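Local structure of hypothetical protein (Pseudomonas aeruginosa, 2H9F) at residues Q7-L15 and F24-E32; A40-V48 and W388-F396. The protein probably isomerises methylaconitate as a PrpF-type methylaconitate isomerase. All blocks are in the same frame, centred on the assembly; numbering follows the deposited sequence.

Contacts 1 and 2 are neighbours, their centres about 10 Å apart and on the same side of the chain's centre. Contact 1 opens the chain: strand 7-17 turns back as strand 20-26. Helix 39-49 comes next in the sequence, and contact 2 closes only when the C-terminal residues 388-396 return to pack on it. The two are joined through the sheet, where strands 7-17 and 388-392 are antiparallel neighbours; Ile8 N and Val391 O, 2.7 Å apart, probably form a hydrogen bond. N- and C-terminal parts are thus tied together where these strands pair, with helix 39-49 packed against strand 388-392, and both contacts reach the second subunit.

Contact 1. Residues Q7-L15 and F24-E32; sequences QIRIPATYL and FFRLEDLPE. With SO4 (sulfate ion), chain H.
Asp29 lies against the ring of Pro11, and its side chain connects the turn after strand 20-26 to the facing strand. CB packs on Pro11 CG (3.9 Å), and the carboxyl carbon CG comes to 3.7 Å from Pro11 CB. With CG beside its own backbone N (chi1 -67°), the aspartate can rest on the proline while presenting both oxygens to Arg26. OD1 takes a nearly straight bond from Arg26 NH2 (3.0 Å, 167°) in the guanidinium plane, whereas Arg26 NE reaches OD2 (2.8 Å) from above the carboxylate plane, 43° out of it. This side-on grip, one nitrogen to each oxygen, limits how the two groups can turn against each other. Glu28 OE2 lies over a face of the same guanidinium, and a sulfate, probably from the crystallisation liquor, makes only weak bonds to NH1. OD2 also accepts from a water that donates to Pro11 O (2.8 Å) and accepts from Arg26 N, bridging the two segments where they diverge.

Ile10 supplies the apolar counterpart. Its CG2 meets the edge of the Phe25 ring at CE2 (3.8 Å), while CD1 extends to Pro31 CD (4.1 Å). Farther along, Thr13 and Phe24 form an antiparallel hydrogen-bonded pair, with Thr13 N to Phe24 O at 3.0 Å. Leu15 CD1 lies over one face of the Phe24 ring, though so close that the exact placement is doubtful. The antiparallel pairing of strands 7-17 and 20-26 is that of a beta hairpin, the second strand running on into a 3-10 segment pinned by Arg26 and Asp29.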
loop_
_atom_site.group_PDB
_atom_site.type_symbol
_atom_site.label_atom_id
_atom_site.label_comp_id
_atom_site.label_asym_id
_atom_site.label_seq_id
_atom_site.Cartn_x
_atom_site.Cartn_y
_atom_site.Cartn_z
ATOM N N GLN A 7 -10.084 -8.725 20.247
ATOM C CA GLN A 7 -9.077 -7.721 20.007
ATOM C C GLN A 7 -9.242 -6.587 20.998
ATOM O O GLN A 7 -10.347 -6.315 21.479
ATOM C CB GLN A 7 -9.263 -7.174 18.583
ATOM C CG GLN A 7 -9.065 -8.227 17.476
ATOM C CD GLN A 7 -8.631 -7.633 16.189
ATOM O OE1 GLN A 7 -7.458 -7.493 15.964
ATOM N NE2 GLN A 7 -9.595 -7.217 15.353
ATOM N N ILE A 8 -8.137 -5.892 21.225
ATOM C CA ILE A 8 -8.042 -4.641 22.015
ATOM C C ILE A 8 -8.399 -3.518 21.056
ATOM O O ILE A 8 -8.035 -3.588 19.883
ATOM C CB ILE A 8 -6.577 -4.522 22.578
ATOM C CG1 ILE A 8 -6.323 -5.751 23.437
ATOM C CG2 ILE A 8 -6.323 -3.331 23.421
ATOM C CD1 ILE A 8 -7.374 -6.000 24.481
ATOM N N ARG A 9 -9.174 -2.538 21.522
ATOM C CA ARG A 9 -9.412 -1.311 20.769
ATOM C C ARG A 9 -8.566 -0.169 21.365
ATOM O O ARG A 9 -8.666 0.126 22.579
ATOM C CB ARG A 9 -10.903 -0.911 20.787
ATOM C CG ARG A 9 -11.986 -2.009 20.520
ATOM C CD ARG A 9 -13.363 -1.344 20.166
ATOM N NE ARG A 9 -13.774 -0.257 21.092
ATOM C CZ ARG A 9 -14.460 0.861 20.783
ATOM N NH1 ARG A 9 -14.867 1.135 19.553
ATOM N NH2 ARG A 9 -14.742 1.732 21.742
ATOM N N ILE A 10 -7.678 0.397 20.545
ATOM C CA ILE A 10 -6.733 1.469 20.948
ATOM C C ILE A 10 -7.042 2.730 20.190
ATOM O O ILE A 10 -7.039 2.724 18.939
ATOM C CB ILE A 10 -5.229 1.056 20.774
ATOM C CG1 ILE A 10 -4.976 -0.295 21.423
ATOM C CG2 ILE A 10 -4.227 2.113 21.402
ATOM C CD1 ILE A 10 -3.696 -0.925 20.995
ATOM N N PRO A 11 -7.406 3.798 20.925
ATOM C CA PRO A 11 -7.662 5.084 20.268
ATOM C C PRO A 11 -6.480 5.495 19.403
ATOM O O PRO A 11 -5.355 5.478 19.858
ATOM C CB PRO A 11 -7.861 6.066 21.430
ATOM C CG PRO A 11 -8.128 5.218 22.619
ATOM C CD PRO A 11 -7.533 3.880 22.382
ATOM N N ALA A 12 -6.754 5.884 18.162
ATOM C CA ALA A 12 -5.710 6.221 17.193
ATOM C C ALA A 12 -6.328 7.130 16.150
ATOM O O ALA A 12 -7.534 7.142 15.966
ATOM C CB ALA A 12 -5.167 4.987 16.435
ATOM N N THR A 13 -5.434 7.800 15.445
ATOM C CA THR A 13 -5.746 8.655 14.316
ATOM C C THR A 13 -4.764 8.313 13.196
ATOM O O THR A 13 -3.526 8.238 13.390
ATOM C CB THR A 13 -5.669 10.116 14.714
ATOM O OG1 THR A 13 -6.448 10.286 15.911
ATOM C CG2 THR A 13 -6.232 11.034 13.585
ATOM N N TYR A 14 -5.335 8.109 12.016
ATOM C CA TYR A 14 -4.540 7.786 10.865
ATOM C C TYR A 14 -4.483 9.022 9.988
ATOM O O TYR A 14 -5.508 9.513 9.510
ATOM C CB TYR A 14 -5.150 6.576 10.166
ATOM C CG TYR A 14 -4.361 6.010 9.010
ATOM C CD1 TYR A 14 -3.055 5.584 9.155
ATOM C CD2 TYR A 14 -4.926 5.907 7.765
ATOM C CE1 TYR A 14 -2.322 5.028 8.075
ATOM C CE2 TYR A 14 -4.211 5.358 6.686
ATOM C CZ TYR A 14 -2.928 4.954 6.833
ATOM O OH TYR A 14 -2.276 4.440 5.761
ATOM N N LEU A 15 -3.275 9.548 9.827
ATOM C CA LEU A 15 -3.080 10.838 9.144
ATOM C C LEU A 15 -2.087 10.681 8.016
ATOM O O LEU A 15 -1.105 9.911 8.110
ATOM C CB LEU A 15 -2.409 11.883 10.050
ATOM C CG LEU A 15 -3.126 12.523 11.222
ATOM C CD1 LEU A 15 -2.686 11.881 12.476
ATOM C CD2 LEU A 15 -2.827 14.049 11.252
ATOM N N PHE A 24 -1.187 7.512 14.397
ATOM C CA PHE A 24 -0.829 8.385 15.495
ATOM C C PHE A 24 -1.568 8.027 16.794
ATOM O O PHE A 24 -2.776 7.783 16.813
ATOM C CB PHE A 24 -1.094 9.856 15.139
ATOM C CG PHE A 24 -0.109 10.457 14.187
ATOM C CD1 PHE A 24 -0.048 10.046 12.857
ATOM C CD2 PHE A 24 0.687 11.500 14.585
ATOM C CE1 PHE A 24 0.835 10.605 11.980
ATOM C CE2 PHE A 24 1.562 12.079 13.707
ATOM C CZ PHE A 24 1.644 11.630 12.407
ATOM N N PHE A 25 -0.796 8.010 17.881
ATOM C CA PHE A 25 -1.328 7.740 19.195
ATOM C C PHE A 25 -0.979 8.840 20.177
ATOM O O PHE A 25 0.141 9.312 20.175
ATOM C CB PHE A 25 -0.689 6.458 19.744
ATOM C CG PHE A 25 -0.928 5.264 18.903
ATOM C CD1 PHE A 25 -0.086 4.965 17.853
ATOM C CD2 PHE A 25 -2.013 4.433 19.156
ATOM C CE1 PHE A 25 -0.318 3.846 17.037
ATOM C CE2 PHE A 25 -2.218 3.278 18.392
ATOM C CZ PHE A 25 -1.356 2.979 17.342
ATOM N N ARG A 26 -1.908 9.178 21.066
ATOM C CA ARG A 26 -1.516 9.847 22.324
ATOM C C ARG A 26 -0.916 8.855 23.290
ATOM O O ARG A 26 -1.453 7.757 23.462
ATOM C CB ARG A 26 -2.699 10.468 23.011
ATOM C CG ARG A 26 -3.618 11.237 22.090
ATOM C CD ARG A 26 -4.623 12.049 22.845
ATOM N NE ARG A 26 -5.444 11.240 23.725
ATOM C CZ ARG A 26 -6.381 11.716 24.534
ATOM N NH1 ARG A 26 -6.630 13.020 24.589
ATOM N NH2 ARG A 26 -7.039 10.877 25.332
ATOM N N LEU A 27 0.153 9.232 23.985
ATOM C CA LEU A 27 0.782 8.311 24.932
ATOM C C LEU A 27 -0.216 7.718 25.940
ATOM O O LEU A 27 -0.230 6.517 26.169
ATOM C CB LEU A 27 1.931 9.004 25.668
ATOM C CG LEU A 27 2.696 8.221 26.720
ATOM C CD1 LEU A 27 3.465 7.028 26.136
ATOM C CD2 LEU A 27 3.617 9.201 27.435
ATOM N N GLU A 28 -1.066 8.561 26.504
ATOM C CA GLU A 28 -2.060 8.144 27.494
ATOM C C GLU A 28 -3.089 7.142 26.967
ATOM O O GLU A 28 -3.711 6.438 27.751
ATOM C CB GLU A 28 -2.805 9.383 28.037
ATOM C CG GLU A 28 -3.752 10.063 27.005
ATOM C CD GLU A 28 -4.220 11.496 27.409
ATOM O OE1 GLU A 28 -5.009 11.539 28.391
ATOM O OE2 GLU A 28 -3.811 12.535 26.741
ATOM N N ASP A 29 -3.298 7.095 25.648
ATOM C CA ASP A 29 -4.228 6.130 25.042
ATOM C C ASP A 29 -3.647 4.732 24.842
ATOM O O ASP A 29 -4.380 3.786 24.503
ATOM C CB ASP A 29 -4.708 6.637 23.697
ATOM C CG ASP A 29 -5.584 7.861 23.805
ATOM O OD1 ASP A 29 -6.163 8.083 24.914
ATOM O OD2 ASP A 29 -5.700 8.598 22.768
ATOM N N LEU A 30 -2.344 4.577 25.062
ATOM C CA LEU A 30 -1.701 3.297 24.806
ATOM C C LEU A 30 -1.946 2.390 25.976
ATOM O O LEU A 30 -2.006 2.845 27.119
ATOM C CB LEU A 30 -0.183 3.444 24.612
ATOM C CG LEU A 30 0.279 4.167 23.338
ATOM C CD1 LEU A 30 1.813 4.341 23.302
ATOM C CD2 LEU A 30 -0.212 3.489 22.064
ATOM N N PRO A 31 -1.970 1.082 25.722
ATOM C CA PRO A 31 -1.913 0.148 26.846
ATOM C C PRO A 31 -0.788 0.431 27.808
ATOM O O PRO A 31 0.267 0.915 27.435
ATOM C CB PRO A 31 -1.701 -1.196 26.170
ATOM C CG PRO A 31 -2.266 -1.034 24.824
ATOM C CD PRO A 31 -1.968 0.378 24.443
ATOM N N GLU A 32 -1.021 0.127 29.072
ATOM C CA GLU A 32 -0.104 0.548 30.083
ATOM C C GLU A 32 1.293 0.045 29.777
ATOM O O GLU A 32 2.260 0.769 29.952
ATOM C CB GLU A 32 -0.554 0.051 31.447
ATOM C CG GLU A 32 0.255 0.642 32.605
ATOM C CD GLU A 32 -0.097 0.022 33.983
ATOM O OE1 GLU A 32 -1.154 -0.651 34.126
ATOM O OE2 GLU A 32 0.698 0.232 34.921
HETATM S S SO4 H . -9.806 12.993 26.971
HETATM O O1 SO4 H . -9.911 13.292 25.540
HETATM O O2 SO4 H . -8.490 13.393 27.481
HETATM O O3 SO4 H . -10.849 13.740 27.675
HETATM O O4 SO4 H . -10.001 11.558 27.197
HETATM O O HOH W 1 -4.537 8.045 20.486
#

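Contact 2. Residues A40-V48 and W388-F396; sequences ARDRLFMRV and WVRVPGDAF
Leu44, Val48 and Val391 meet at the apolar centre, where helix 39-49 packs on the last strand of the chain. The two methyls of Val391 divide between the helix residues: CG2 touches Leu44 CD1 (3.8 Å) and CG1 touches Val48 CG2 (3.7 Å), with Val389 adding a looser methyl contact to Val48. Leu44, whose CG stands opposite its backbone N (chi1 173°), also lays CD1 over one face of the Phe396 ring, 4.0 Å from the centroid and shifted toward the rim. The Leu44 and Phe396 side chains run side by side in the same direction, and Leu44 CD1 touches both the strand and the C-terminal residue.

Arg47 wraps this centre. Its CG presses on Ala395 CB (3.4 Å), and bends at chi2 (75°) and chi3 bring the guanidinium round until Pro392 CD lies over one face, 3.7 Å from its plane. At the polar edge, Arg43 grips the C-terminal carboxylate side-on, with NE at 2.9 Å and NH2 at 2.8 Å from Phe396 OXT, which sits in the guanidinium plane and accepts from both. Arg43 and Arg47 are each modelled in two conformers, so these contacts hold for one conformer of each. A water donates to Arg43 O and to Ala395 O (3.0 Å), linking the helix to the type I turn of Pro392 to Ala395.

The helix crosses strand 388-392 steeply, at 109° between their directions. Leu44 also touches Ile10 of strand 7-17, Phe45 packs on strand 71-77, and Arg47, in the conformer described, makes a cation-pi contact with Phe170 of the second subunit, whose own strand extends the sheet beyond Trp388 and Val389.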
loop_
_atom_site.group_PDB
_atom_site.type_symbol
_atom_site.label_atom_id
_atom_site.label_comp_id
_atom_site.label_asym_id
_atom_site.label_seq_id
_atom_site.Cartn_x
_atom_site.Cartn_y
_atom_site.Cartn_z
ATOM N N ALA A 40 7.123 -4.430 24.453
ATOM C CA ALA A 40 5.660 -4.418 24.283
ATOM C C ALA A 40 5.258 -3.378 23.266
ATOM O O ALA A 40 4.411 -3.600 22.395
ATOM C CB ALA A 40 4.977 -4.168 25.595
ATOM N N ARG A 41 5.853 -2.200 23.370
ATOM C CA ARG A 41 5.481 -1.098 22.485
ATOM C C ARG A 41 5.811 -1.454 21.021
ATOM O O ARG A 41 5.032 -1.229 20.083
ATOM C CB ARG A 41 6.231 0.181 22.919
ATOM C CG ARG A 41 5.978 1.316 21.956
ATOM C CD ARG A 41 6.753 2.563 22.305
ATOM N NE ARG A 41 6.143 3.223 23.440
ATOM C CZ ARG A 41 6.639 4.298 24.045
ATOM N NH1 ARG A 41 7.743 4.897 23.600
ATOM N NH2 ARG A 41 5.977 4.807 25.066
ATOM N N ASP A 42 7.000 -1.989 20.840
ATOM C CA ASP A 42 7.536 -2.367 19.523
ATOM C C ASP A 42 6.615 -3.415 18.920
ATOM O O ASP A 42 6.137 -3.240 17.787
ATOM C CB ASP A 42 8.998 -2.880 19.713
ATOM C CG ASP A 42 10.023 -1.734 19.846
ATOM O OD1 ASP A 42 9.614 -0.570 20.034
ATOM O OD2 ASP A 42 11.243 -2.024 19.780
ATOM N N ARG A 43 6.278 -4.449 19.704
ATOM C CA ARG A 43 5.339 -5.518 19.286
ATOM C C ARG A 43 3.984 -4.941 18.898
ATOM O O ARG A 43 3.368 -5.316 17.849
ATOM C CB ARG A 43 5.134 -6.530 20.439
ATOM C CG ARG A 43 6.375 -7.245 20.929
ATOM C CD ARG A 43 6.075 -8.480 21.825
ATOM N NE ARG A 43 5.581 -8.161 23.175
ATOM C CZ ARG A 43 6.299 -8.296 24.294
ATOM N NH1 ARG A 43 7.546 -8.733 24.241
ATOM N NH2 ARG A 43 5.790 -7.975 25.473
ATOM N N LEU A 44 3.495 -4.013 19.732
ATOM C CA LEU A 44 2.198 -3.420 19.466
ATOM C C LEU A 44 2.193 -2.779 18.079
ATOM O O LEU A 44 1.312 -3.046 17.264
ATOM C CB LEU A 44 1.785 -2.394 20.533
ATOM C CG LEU A 44 0.487 -1.632 20.159
ATOM C CD1 LEU A 44 -0.695 -2.561 20.121
ATOM C CD2 LEU A 44 0.222 -0.443 21.115
ATOM N N PHE A 45 3.204 -1.957 17.811
ATOM C CA PHE A 45 3.269 -1.215 16.570
ATOM C C PHE A 45 3.526 -2.093 15.340
ATOM O O PHE A 45 2.945 -1.891 14.265
ATOM C CB PHE A 45 4.293 -0.102 16.715
ATOM C CG PHE A 45 3.851 1.015 17.643
ATOM C CD1 PHE A 45 2.551 1.093 18.113
ATOM C CD2 PHE A 45 4.711 2.040 17.948
ATOM C CE1 PHE A 45 2.163 2.095 18.941
ATOM C CE2 PHE A 45 4.300 3.075 18.732
ATOM C CZ PHE A 45 3.042 3.083 19.269
HETATM N N MSE A 46 4.360 -3.103 15.519
HETATM C CA MSE A 46 4.515 -4.166 14.501
HETATM C C MSE A 46 3.134 -4.698 14.158
HETATM O O MSE A 46 2.659 -4.716 12.965
HETATM C CB MSE A 46 5.464 -5.300 15.061
HETATM C CG MSE A 46 6.886 -4.986 14.995
HETATM SE SE MSE A 46 7.750 -6.515 15.761
HETATM C CE MSE A 46 9.218 -5.764 16.898
ATOM N N ARG A 47 2.342 -4.971 15.180
ATOM C CA ARG A 47 1.066 -5.643 14.929
ATOM C C ARG A 47 0.039 -4.673 14.320
ATOM O O ARG A 47 -0.747 -5.047 13.413
ATOM C CB ARG A 47 0.590 -6.341 16.221
ATOM C CG ARG A 47 -0.522 -7.385 16.022
ATOM C CD ARG A 47 -0.076 -8.745 15.408
ATOM N NE ARG A 47 -1.204 -9.142 14.582
ATOM C CZ ARG A 47 -1.991 -10.210 14.706
ATOM N NH1 ARG A 47 -1.781 -11.214 15.570
ATOM N NH2 ARG A 47 -3.010 -10.282 13.854
ATOM N N VAL A 48 0.066 -3.416 14.767
ATOM C CA VAL A 48 -0.863 -2.404 14.172
ATOM C C VAL A 48 -0.603 -2.270 12.701
ATOM O O VAL A 48 -1.553 -2.146 11.861
ATOM C CB VAL A 48 -0.699 -1.027 14.897
ATOM C CG1 VAL A 48 -1.257 0.126 14.102
ATOM C CG2 VAL A 48 -1.360 -1.111 16.282
ATOM N N TRP A 388 -10.447 3.961 16.529
ATOM C CA TRP A 388 -9.656 2.969 17.286
ATOM C C TRP A 388 -9.080 1.974 16.299
ATOM O O TRP A 388 -9.779 1.557 15.344
ATOM C CB TRP A 388 -10.591 2.197 18.198
ATOM C CG TRP A 388 -11.247 3.010 19.262
ATOM C CD1 TRP A 388 -10.844 3.130 20.561
ATOM C CD2 TRP A 388 -12.430 3.789 19.131
ATOM N NE1 TRP A 388 -11.680 3.962 21.229
ATOM C CE2 TRP A 388 -12.683 4.363 20.389
ATOM C CE3 TRP A 388 -13.316 4.054 18.062
ATOM C CZ2 TRP A 388 -13.753 5.201 20.614
ATOM C CZ3 TRP A 388 -14.377 4.894 18.277
ATOM C CH2 TRP A 388 -14.588 5.476 19.544
ATOM N N VAL A 389 -7.825 1.620 16.503
ATOM C CA VAL A 389 -7.258 0.458 15.853
ATOM C C VAL A 389 -7.550 -0.762 16.717
ATOM O O VAL A 389 -7.620 -0.664 17.961
ATOM C CB VAL A 389 -5.737 0.573 15.573
ATOM C CG1 VAL A 389 -5.439 1.574 14.548
ATOM C CG2 VAL A 389 -4.874 0.862 16.879
ATOM N N ARG A 390 -7.624 -1.919 16.068
ATOM C CA ARG A 390 -7.709 -3.198 16.779
ATOM C C ARG A 390 -6.522 -4.111 16.525
ATOM O O ARG A 390 -6.015 -4.205 15.415
ATOM C CB ARG A 390 -8.961 -3.967 16.412
ATOM C CG ARG A 390 -10.259 -3.231 16.617
ATOM C CD ARG A 390 -11.407 -4.249 16.504
ATOM N NE ARG A 390 -12.663 -3.656 16.852
ATOM C CZ ARG A 390 -13.811 -4.306 16.975
ATOM N NH1 ARG A 390 -13.875 -5.627 16.839
ATOM N NH2 ARG A 390 -14.913 -3.612 17.255
ATOM N N VAL A 391 -6.051 -4.748 17.592
ATOM C CA VAL A 391 -5.102 -5.811 17.465
ATOM C C VAL A 391 -5.498 -6.897 18.474
ATOM O O VAL A 391 -6.155 -6.606 19.465
ATOM C CB VAL A 391 -3.622 -5.376 17.730
ATOM C CG1 VAL A 391 -3.188 -4.258 16.751
ATOM C CG2 VAL A 391 -3.439 -4.942 19.144
ATOM N N PRO A 392 -5.068 -8.139 18.231
ATOM C CA PRO A 392 -5.210 -9.176 19.250
ATOM C C PRO A 392 -4.434 -8.857 20.532
ATOM O O PRO A 392 -3.295 -8.394 20.487
ATOM C CB PRO A 392 -4.689 -10.426 18.527
ATOM C CG PRO A 392 -4.911 -10.124 17.088
ATOM C CD PRO A 392 -4.516 -8.688 16.983
ATOM N N GLY A 393 -5.047 -9.150 21.679
ATOM C CA GLY A 393 -4.522 -8.701 22.955
ATOM C C GLY A 393 -3.234 -9.399 23.351
ATOM O O GLY A 393 -2.466 -8.887 24.141
ATOM N N ASP A 394 -3.001 -10.537 22.726
ATOM C CA ASP A 394 -1.889 -11.417 22.996
ATOM C C ASP A 394 -0.738 -11.121 22.045
ATOM O O ASP A 394 0.304 -11.757 22.140
ATOM C CB ASP A 394 -2.347 -12.874 22.733
ATOM C CG ASP A 394 -2.649 -13.139 21.213
ATOM O OD1 ASP A 394 -3.648 -12.593 20.724
ATOM O OD2 ASP A 394 -1.894 -13.867 20.496
ATOM N N ALA A 395 -0.932 -10.202 21.106
ATOM C CA ALA A 395 0.104 -9.890 20.114
ATOM C C ALA A 395 1.305 -9.077 20.644
ATOM O O ALA A 395 2.330 -8.990 19.951
ATOM C CB ALA A 395 -0.490 -9.176 18.917
ATOM N N PHE A 396 1.172 -8.490 21.837
ATOM C CA PHE A 396 2.198 -7.625 22.406
ATOM C C PHE A 396 2.229 -7.764 23.933
ATOM O O PHE A 396 1.283 -8.345 24.496
ATOM C CB PHE A 396 1.919 -6.167 21.997
ATOM C CG PHE A 396 0.671 -5.628 22.588
ATOM C CD1 PHE A 396 -0.544 -5.883 21.994
ATOM C CD2 PHE A 396 0.700 -4.953 23.796
ATOM C CE1 PHE A 396 -1.727 -5.431 22.573
ATOM C CE2 PHE A 396 -0.464 -4.510 24.374
ATOM C CZ PHE A 396 -1.688 -4.752 23.753
ATOM O OXT PHE A 396 3.167 -7.325 24.649
HETATM O O HOH W 2 3.804 -8.332 17.378
#